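Local coordinates for protein xylooligosaccharide oxidase (Myceliophthora thermophila, PDB 5L6G) that oxidises the C1 hydroxyl of xylooligosaccharides to lactones, reducing molecular oxygen to hydrogen peroxide with a bicovalently bound FAD, at residues 370-378 with 421-432. Sequence-based numbering, arbitrary orientation.
With XYS (alpha-D-xylopyranose), chain K; XYP (beta-D-xylopyranose), chain I; XYP (beta-D-xylopyranose), chain H.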
ATOM      1  N   LYS A 370      17.793  -2.322  20.633  1.00 16.37           N
ATOM      2  CA  LYS A 370      19.115  -1.711  20.755  1.00 17.39           C
ATOM      3  C   LYS A 370      19.551  -0.922  19.542  1.00 17.08           C
ATOM      4  O   LYS A 370      20.565  -0.215  19.608  1.00 17.74           O
ATOM      5  CB  LYS A 370      20.161  -2.785  21.024  1.00 18.34           C
ATOM      6  CG  LYS A 370      19.786  -3.760  22.122  1.00 19.12           C
ATOM      7  CD  LYS A 370      19.379  -3.072  23.408  1.00 20.18           C
ATOM      8  CE  LYS A 370      19.067  -4.089  24.500  1.00 20.74           C
ATOM      9  NZ  LYS A 370      18.827  -3.404  25.797  1.00 21.37           N
ATOM     10  N   VAL A 371      18.806  -1.016  18.444  1.00 15.95           N
ATOM     11  CA  VAL A 371      19.167  -0.306  17.229  1.00 15.95           C
ATOM     12  C   VAL A 371      18.994   1.194  17.435  1.00 16.23           C
ATOM     13  O   VAL A 371      17.923   1.652  17.866  1.00 16.03           O
ATOM     14  CB  VAL A 371      18.304  -0.740  16.030  1.00 15.04           C
ATOM     15  CG1 VAL A 371      18.590   0.149  14.836  1.00 14.80           C
ATOM     16  CG2 VAL A 371      18.538  -2.205  15.705  1.00 14.71           C
ATOM     17  N   ARG A 372      20.035   1.950  17.111  1.00 16.61           N
ATOM     18  CA  ARG A 372      20.088   3.370  17.477  1.00 17.54           C
ATOM     19  C   ARG A 372      19.520   4.265  16.368  1.00 17.01           C
ATOM     20  O   ARG A 372      20.045   5.347  16.084  1.00 17.60           O
ATOM     21  CB  ARG A 372      21.514   3.768  17.877  1.00 18.93           C
ATOM     22  CG  ARG A 372      22.015   2.978  19.072  1.00 19.97           C
ATOM     23  CD  ARG A 372      23.495   3.166  19.338  1.00 21.65           C
ATOM     24  NE  ARG A 372      23.930   2.210  20.344  1.00 23.11           N
ATOM     25  CZ  ARG A 372      24.238   2.483  21.614  1.00 25.17           C
ATOM     26  NH1 ARG A 372      24.191   3.733  22.105  1.00 26.15           N
ATOM     27  NH2 ARG A 372      24.600   1.479  22.413  1.00 26.14           N
ATOM     28  N   ARG A 373      18.415   3.809  15.791  1.00 15.87           N
ATOM     29  CA  ARG A 373      17.654   4.552  14.806  1.00 15.36           C
ATOM     30  C   ARG A 373      16.169   4.424  15.095  1.00 14.89           C
ATOM     31  O   ARG A 373      15.738   3.511  15.797  1.00 14.79           O
ATOM     32  CB  ARG A 373      17.923   3.991  13.411  1.00 14.88           C
ATOM     33  CG  ARG A 373      19.367   4.104  12.980  1.00 15.17           C
ATOM     34  CD  ARG A 373      19.501   3.677  11.524  1.00 14.90           C
ATOM     35  NE  ARG A 373      19.161   2.270  11.298  1.00 14.38           N
ATOM     36  CZ  ARG A 373      19.989   1.241  11.475  1.00 14.87           C
ATOM     37  NH1 ARG A 373      21.239   1.425  11.948  1.00 15.60           N
ATOM     38  NH2 ARG A 373      19.569   0.001  11.212  1.00 14.43           N
ATOM     39  N   SER A 374      15.389   5.330  14.524  1.00 14.54           N
ATOM     40  CA  SER A 374      13.931   5.319  14.662  1.00 14.34           C
ATOM     41  C   SER A 374      13.254   4.228  13.833  1.00 13.89           C
ATOM     42  O   SER A 374      12.844   4.460  12.677  1.00 15.44           O
ATOM     43  CB  SER A 374      13.354   6.667  14.235  1.00 14.15           C
ATOM     44  OG  SER A 374      13.833   7.711  15.039  1.00 14.34           O
ATOM     45  N   TRP A 375      13.028   3.079  14.441  1.00 13.34           N
ATOM     46  CA  TRP A 375      12.377   1.993  13.770  1.00 12.73           C
ATOM     47  C   TRP A 375      10.987   1.750  14.373  1.00 13.15           C
ATOM     48  O   TRP A 375      10.711   2.168  15.494  1.00 13.63           O
ATOM     49  CB  TRP A 375      13.230   0.737  13.836  1.00 12.36           C
ATOM     50  CG  TRP A 375      13.403   0.225  15.222  1.00 12.33           C
ATOM     51  CD1 TRP A 375      14.417   0.515  16.077  1.00 12.72           C
ATOM     52  CD2 TRP A 375      12.514  -0.638  15.928  1.00 12.11           C
ATOM     53  NE1 TRP A 375      14.226  -0.117  17.268  1.00 12.76           N
ATOM     54  CE2 TRP A 375      13.058  -0.835  17.202  1.00 12.32           C
ATOM     55  CE3 TRP A 375      11.305  -1.270  15.601  1.00 11.61           C
ATOM     56  CZ2 TRP A 375      12.446  -1.650  18.155  1.00 12.26           C
ATOM     57  CZ3 TRP A 375      10.702  -2.053  16.526  1.00 11.55           C
ATOM     58  CH2 TRP A 375      11.269  -2.252  17.792  1.00 11.92           C
ATOM     59  N   TYR A 376      10.106   1.134  13.593  1.00 13.26           N
ATOM     60  CA  TYR A 376       8.853   0.603  14.137  1.00 13.78           C
ATOM     61  C   TYR A 376       8.471  -0.666  13.415  1.00 13.22           C
ATOM     62  O   TYR A 376       8.984  -0.956  12.324  1.00 13.07           O
ATOM     63  CB  TYR A 376       7.697   1.622  14.093  1.00 14.24           C
ATOM     64  CG  TYR A 376       7.216   2.066  12.715  1.00 14.53           C
ATOM     65  CD1 TYR A 376       6.371   1.249  11.949  1.00 14.83           C
ATOM     66  CD2 TYR A 376       7.556   3.315  12.205  1.00 15.17           C
ATOM     67  CE1 TYR A 376       5.908   1.657  10.701  1.00 15.09           C
ATOM     68  CE2 TYR A 376       7.080   3.731  10.953  1.00 15.60           C
ATOM     69  CZ  TYR A 376       6.266   2.883  10.214  1.00 15.31           C
ATOM     70  OH  TYR A 376       5.794   3.256   8.966  1.00 16.80           O
ATOM     71  N   ILE A 377       7.590  -1.429  14.053  1.00 12.96           N
ATOM     72  CA  ILE A 377       6.949  -2.572  13.436  1.00 12.61           C
ATOM     73  C   ILE A 377       5.429  -2.411  13.586  1.00 12.55           C
ATOM     74  O   ILE A 377       4.923  -2.046  14.654  1.00 12.81           O
ATOM     75  CB  ILE A 377       7.430  -3.917  14.036  1.00 12.79           C
ATOM     76  CG1 ILE A 377       6.772  -5.096  13.320  1.00 12.80           C
ATOM     77  CG2 ILE A 377       7.150  -4.011  15.525  1.00 13.19           C
ATOM     78  CD1 ILE A 377       7.386  -6.431  13.693  1.00 13.10           C
ATOM     79  N   ILE A 378       4.712  -2.660  12.502  1.00 12.04           N
ATOM     80  CA  ILE A 378       3.265  -2.714  12.567  1.00 12.10           C
ATOM     81  C   ILE A 378       2.857  -4.153  12.283  1.00 11.79           C
ATOM     82  O   ILE A 378       3.356  -4.762  11.354  1.00 11.41           O
ATOM     83  CB  ILE A 378       2.621  -1.750  11.577  1.00 12.40           C
ATOM     84  CG1 ILE A 378       2.771  -0.318  12.078  1.00 13.08           C
ATOM     85  CG2 ILE A 378       1.155  -2.099  11.359  1.00 12.39           C
ATOM     86  CD1 ILE A 378       2.192   0.718  11.132  1.00 13.55           C
ATOM     87  N   TYR A 421      21.236   7.104   5.666  1.00 15.41           N
ATOM     88  CA  TYR A 421      20.957   5.752   6.098  1.00 14.46           C
ATOM     89  C   TYR A 421      22.286   4.982   6.042  1.00 14.81           C
ATOM     90  O   TYR A 421      22.995   5.046   5.045  1.00 14.92           O
ATOM     91  CB  TYR A 421      19.908   5.102   5.217  1.00 13.62           C
ATOM     92  CG  TYR A 421      19.497   3.774   5.768  1.00 13.04           C
ATOM     93  CD1 TYR A 421      18.554   3.688   6.779  1.00 12.87           C
ATOM     94  CD2 TYR A 421      20.082   2.611   5.308  1.00 13.01           C
ATOM     95  CE1 TYR A 421      18.192   2.468   7.315  1.00 12.46           C
ATOM     96  CE2 TYR A 421      19.735   1.391   5.821  1.00 12.67           C
ATOM     97  CZ  TYR A 421      18.811   1.325   6.847  1.00 12.48           C
ATOM     98  OH  TYR A 421      18.489   0.107   7.342  1.00 12.12           O
ATOM     99  N   PRO A 422      22.639   4.282   7.123  1.00 14.71           N
ATOM    100  CA  PRO A 422      23.922   3.559   7.145  1.00 15.11           C
ATOM    101  C   PRO A 422      23.899   2.323   6.245  1.00 14.74           C
ATOM    102  O   PRO A 422      22.911   1.618   6.194  1.00 14.05           O
ATOM    103  CB  PRO A 422      24.057   3.152   8.597  1.00 15.27           C
ATOM    104  CG  PRO A 422      22.645   3.001   9.058  1.00 14.73           C
ATOM    105  CD  PRO A 422      21.870   4.069   8.359  1.00 14.52           C
ATOM    106  N   ASP A 423      24.998   2.055   5.546  1.00 15.23           N
ATOM    107  CA  ASP A 423      24.988   0.993   4.539  1.00 15.39           C
ATOM    108  C   ASP A 423      25.007  -0.409   5.117  1.00 15.60           C
ATOM    109  O   ASP A 423      24.704  -1.386   4.401  1.00 15.49           O
ATOM    110  CB  ASP A 423      26.127   1.223   3.542  1.00 16.13           C
ATOM    111  CG  ASP A 423      26.002   2.555   2.879  1.00 16.26           C
ATOM    112  OD1 ASP A 423      25.140   2.682   1.995  1.00 15.89           O
ATOM    113  OD2 ASP A 423      26.696   3.504   3.308  1.00 17.29           O
ATOM    114  N   ASP A 424      25.322  -0.504   6.405  1.00 15.66           N
ATOM    115  CA  ASP A 424      25.220  -1.752   7.138  1.00 15.95           C
ATOM    116  C   ASP A 424      23.848  -1.924   7.788  1.00 14.95           C
ATOM    117  O   ASP A 424      23.603  -2.939   8.458  1.00 15.12           O
ATOM    118  CB  ASP A 424      26.288  -1.793   8.223  1.00 17.04           C
ATOM    119  CG  ASP A 424      26.083  -0.728   9.290  1.00 17.49           C
ATOM    120  OD1 ASP A 424      26.061   0.486   9.001  1.00 17.93           O
ATOM    121  OD2 ASP A 424      25.934  -1.108  10.440  1.00 18.60           O
ATOM    122  N   GLY A 425      22.966  -0.940   7.614  1.00 14.05           N
ATOM    123  CA  GLY A 425      21.700  -0.911   8.339  1.00 13.40           C
ATOM    124  C   GLY A 425      20.721  -1.997   7.960  1.00 12.70           C
ATOM    125  O   GLY A 425      19.914  -2.433   8.775  1.00 12.42           O
ATOM    126  N   PHE A 426      20.780  -2.427   6.715  1.00 12.36           N
ATOM    127  CA  PHE A 426      19.794  -3.359   6.172  1.00 12.02           C
ATOM    128  C   PHE A 426      19.760  -4.669   6.940  1.00 11.97           C
ATOM    129  O   PHE A 426      18.736  -5.311   6.988  1.00 11.73           O
ATOM    130  CB  PHE A 426      20.060  -3.625   4.694  1.00 12.15           C
ATOM    131  CG  PHE A 426      20.242  -2.374   3.902  1.00 12.23           C
ATOM    132  CD1 PHE A 426      19.143  -1.638   3.510  1.00 11.81           C
ATOM    133  CD2 PHE A 426      21.520  -1.899   3.603  1.00 12.75           C
ATOM    134  CE1 PHE A 426      19.292  -0.472   2.801  1.00 11.97           C
ATOM    135  CE2 PHE A 426      21.679  -0.728   2.896  1.00 12.89           C
ATOM    136  CZ  PHE A 426      20.569  -0.006   2.504  1.00 12.39           C
ATOM    137  N   ALA A 427      20.887  -5.063   7.521  1.00 12.34           N
ATOM    138  CA  ALA A 427      20.979  -6.326   8.252  1.00 12.53           C
ATOM    139  C   ALA A 427      19.981  -6.370   9.407  1.00 12.19           C
ATOM    140  O   ALA A 427      19.538  -7.449   9.813  1.00 12.06           O
ATOM    141  CB  ALA A 427      22.385  -6.534   8.762  1.00 13.18           C
ATOM    142  N   PHE A 428      19.617  -5.211   9.928  1.00 12.01           N
ATOM    143  CA  PHE A 428      18.650  -5.160  11.048  1.00 11.88           C
ATOM    144  C   PHE A 428      17.283  -5.731  10.627  1.00 11.20           C
ATOM    145  O   PHE A 428      16.852  -6.763  11.130  1.00 11.21           O
ATOM    146  CB  PHE A 428      18.548  -3.731  11.626  1.00 12.06           C
ATOM    147  CG  PHE A 428      17.303  -3.480  12.439  1.00 11.96           C
ATOM    148  CD1 PHE A 428      16.819  -4.442  13.316  1.00 12.04           C
ATOM    149  CD2 PHE A 428      16.636  -2.264  12.354  1.00 11.87           C
ATOM    150  CE1 PHE A 428      15.647  -4.213  14.047  1.00 11.85           C
ATOM    151  CE2 PHE A 428      15.483  -2.031  13.099  1.00 11.81           C
ATOM    152  CZ  PHE A 428      14.989  -3.007  13.935  1.00 11.74           C
ATOM    153  N   LEU A 429      16.579  -5.073   9.727  1.00 10.96           N
ATOM    154  CA  LEU A 429      15.309  -5.640   9.282  1.00 10.68           C
ATOM    155  C   LEU A 429      15.477  -6.973   8.579  1.00 10.71           C
ATOM    156  O   LEU A 429      14.599  -7.829   8.689  1.00 10.53           O
ATOM    157  CB  LEU A 429      14.529  -4.668   8.412  1.00 10.52           C
ATOM    158  CG  LEU A 429      14.109  -3.400   9.147  1.00 10.57           C
ATOM    159  CD1 LEU A 429      13.220  -2.572   8.238  1.00 10.41           C
ATOM    160  CD2 LEU A 429      13.420  -3.690  10.484  1.00 10.58           C
ATOM    161  N   ASP A 430      16.590  -7.178   7.867  1.00 11.05           N
ATOM    162  CA  ASP A 430      16.800  -8.461   7.191  1.00 11.37           C
ATOM    163  C   ASP A 430      16.819  -9.615   8.185  1.00 11.55           C
ATOM    164  O   ASP A 430      16.235 -10.682   7.926  1.00 11.74           O
ATOM    165  CB  ASP A 430      18.097  -8.456   6.350  1.00 11.81           C
ATOM    166  CG  ASP A 430      17.965  -7.617   5.082  1.00 11.89           C
ATOM    167  OD1 ASP A 430      16.824  -7.174   4.792  1.00 11.00           O
ATOM    168  OD2 ASP A 430      19.001  -7.387   4.388  1.00 12.55           O
ATOM    169  N   GLY A 431      17.509  -9.409   9.303  1.00 11.99           N
ATOM    170  CA  GLY A 431      17.637 -10.420  10.322  1.00 12.14           C
ATOM    171  C   GLY A 431      16.293 -10.671  10.990  1.00 12.13           C
ATOM    172  O   GLY A 431      15.961 -11.807  11.333  1.00 11.91           O
ATOM    173  N   TRP A 432      15.515  -9.612  11.159  1.00 11.83           N
ATOM    174  CA  TRP A 432      14.217  -9.748  11.805  1.00 12.05           C
ATOM    175  C   TRP A 432      13.295 -10.593  10.938  1.00 12.19           C
ATOM    176  O   TRP A 432      12.619 -11.491  11.437  1.00 12.54           O
ATOM    177  CB  TRP A 432      13.571  -8.384  12.057  1.00 11.72           C
ATOM    178  CG  TRP A 432      12.697  -8.380  13.266  1.00 11.75           C
ATOM    179  CD1 TRP A 432      12.236  -9.454  13.938  1.00 11.97           C
ATOM    180  CD2 TRP A 432      12.192  -7.230  13.942  1.00 11.77           C
ATOM    181  NE1 TRP A 432      11.479  -9.053  15.027  1.00 12.23           N
ATOM    182  CE2 TRP A 432      11.439  -7.686  15.044  1.00 11.99           C
ATOM    183  CE3 TRP A 432      12.321  -5.860  13.736  1.00 11.68           C
ATOM    184  CZ2 TRP A 432      10.816  -6.816  15.934  1.00 12.17           C
ATOM    185  CZ3 TRP A 432      11.689  -4.997  14.615  1.00 12.06           C
ATOM    186  CH2 TRP A 432      10.954  -5.474  15.699  1.00 12.10           C
TER
HETATM  187  C1  XYS K 512      14.860   1.288  24.796  1.00 25.95           C
HETATM  188  C2  XYS K 512      15.118  -0.177  24.464  1.00 25.60           C
HETATM  189  C3  XYS K 512      16.260  -0.738  25.312  1.00 24.73           C
HETATM  190  C4  XYS K 512      17.479   0.135  25.038  1.00 24.46           C
HETATM  191  C5  XYS K 512      17.159   1.547  25.495  1.00 25.25           C
HETATM  192  O1  XYS K 512      14.316   1.348  26.105  1.00 25.45           O
HETATM  193  O2  XYS K 512      13.927  -0.930  24.671  1.00 26.79           O
HETATM  194  O3  XYS K 512      16.512  -2.120  25.003  1.00 22.92           O
HETATM  195  O4  XYS K 512      18.630  -0.353  25.721  1.00 24.32           O
HETATM  196  O5  XYS K 512      16.067   2.071  24.728  1.00 25.55           O
HETATM  197  O1  XYP I 510      18.349   0.084  -1.816  1.00 19.29           O
HETATM  198  C1  XYP I 510      18.599  -1.273  -1.528  1.00 19.46           C
HETATM  199  C2  XYP I 510      20.102  -1.459  -1.315  1.00 19.79           C
HETATM  200  C3  XYP I 510      20.360  -2.898  -0.940  1.00 19.07           C
HETATM  201  C4  XYP I 510      19.564  -3.216   0.310  1.00 18.50           C
HETATM  202  C5  XYP I 510      18.095  -2.932   0.088  1.00 18.83           C
HETATM  203  O2  XYP I 510      20.854  -1.106  -2.493  1.00 20.76           O
HETATM  204  O3  XYP I 510      21.741  -3.109  -0.658  1.00 18.30           O
HETATM  205  O4  XYP I 510      19.786  -4.585   0.630  1.00 18.43           O
HETATM  206  O5  XYP I 510      17.902  -1.580  -0.333  1.00 20.41           O
HETATM  207  O1  XYP H 509       0.987   1.175   7.375  1.00 35.63           O
HETATM  208  C1  XYP H 509       1.296   2.566   7.344  1.00 32.88           C
HETATM  209  C2  XYP H 509       0.860   3.205   8.661  1.00 32.75           C
HETATM  210  C3  XYP H 509       1.347   4.645   8.763  1.00 33.05           C
HETATM  211  C4  XYP H 509       2.848   4.713   8.503  1.00 32.92           C
HETATM  212  C5  XYP H 509       3.205   4.027   7.178  1.00 32.40           C
HETATM  213  O2  XYP H 509      -0.567   3.172   8.712  1.00 27.57           O
HETATM  214  O3  XYP H 509       0.977   5.218  10.029  1.00 34.47           O
HETATM  215  O4  XYP H 509       3.266   6.079   8.400  1.00 31.47           O
HETATM  216  O5  XYP H 509       2.690   2.700   7.118  1.00 34.32           O
HETATM  217  O   HOH W   1      23.716  -0.178  11.751  1.00 32.46           O
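Helix 426-437 packs on the entry to strand 374-381 of the large antiparallel sheet through an aromatic cluster of Trp375, Phe428 and Trp432. The Phe428 edge points at the face of the Trp375 indole, the centroids of the Phe428 ring and the Trp375 five-membered ring 5.1 Å apart and the planes at 75°; Trp432 repeats this in offset form against the six-membered ring, its CH2 lying 3.5 Å from Trp375 CZ3. Trp375 CG sits between its own N and carbonyl carbon (chi1 65°), which turns the indole across both helix rings. Val371 CG2 sits over one face of the Phe428 ring, 3.6 Å from its centroid, a CH-pi contact, and Ile377 CD1 lies over a face of Trp432. Nearer the helix start, the Arg373 guanidinium has Val371 CG1 over one face, and Pro422 CG approaches Arg373 NH1 at 3.6 Å. Arg373 NE makes a salt bridge to Asp415, which also bonds Tyr421 OH, while a water links Arg373 NH1 to Asp424 OD2. The Phe426 CB bond points away from 370-378, and one ring face meets a beta-D-xylopyranose (chain I), C4 over the ring centre, with Tyr421 CE2 on the opposite face; an alanine here would probably leave that sugar without its stacking platform and uncover the Tyr421 ring. This is aromatic packing of a helix against a strand whose Tyr376 and Ile378 line the xylose site near the flavin.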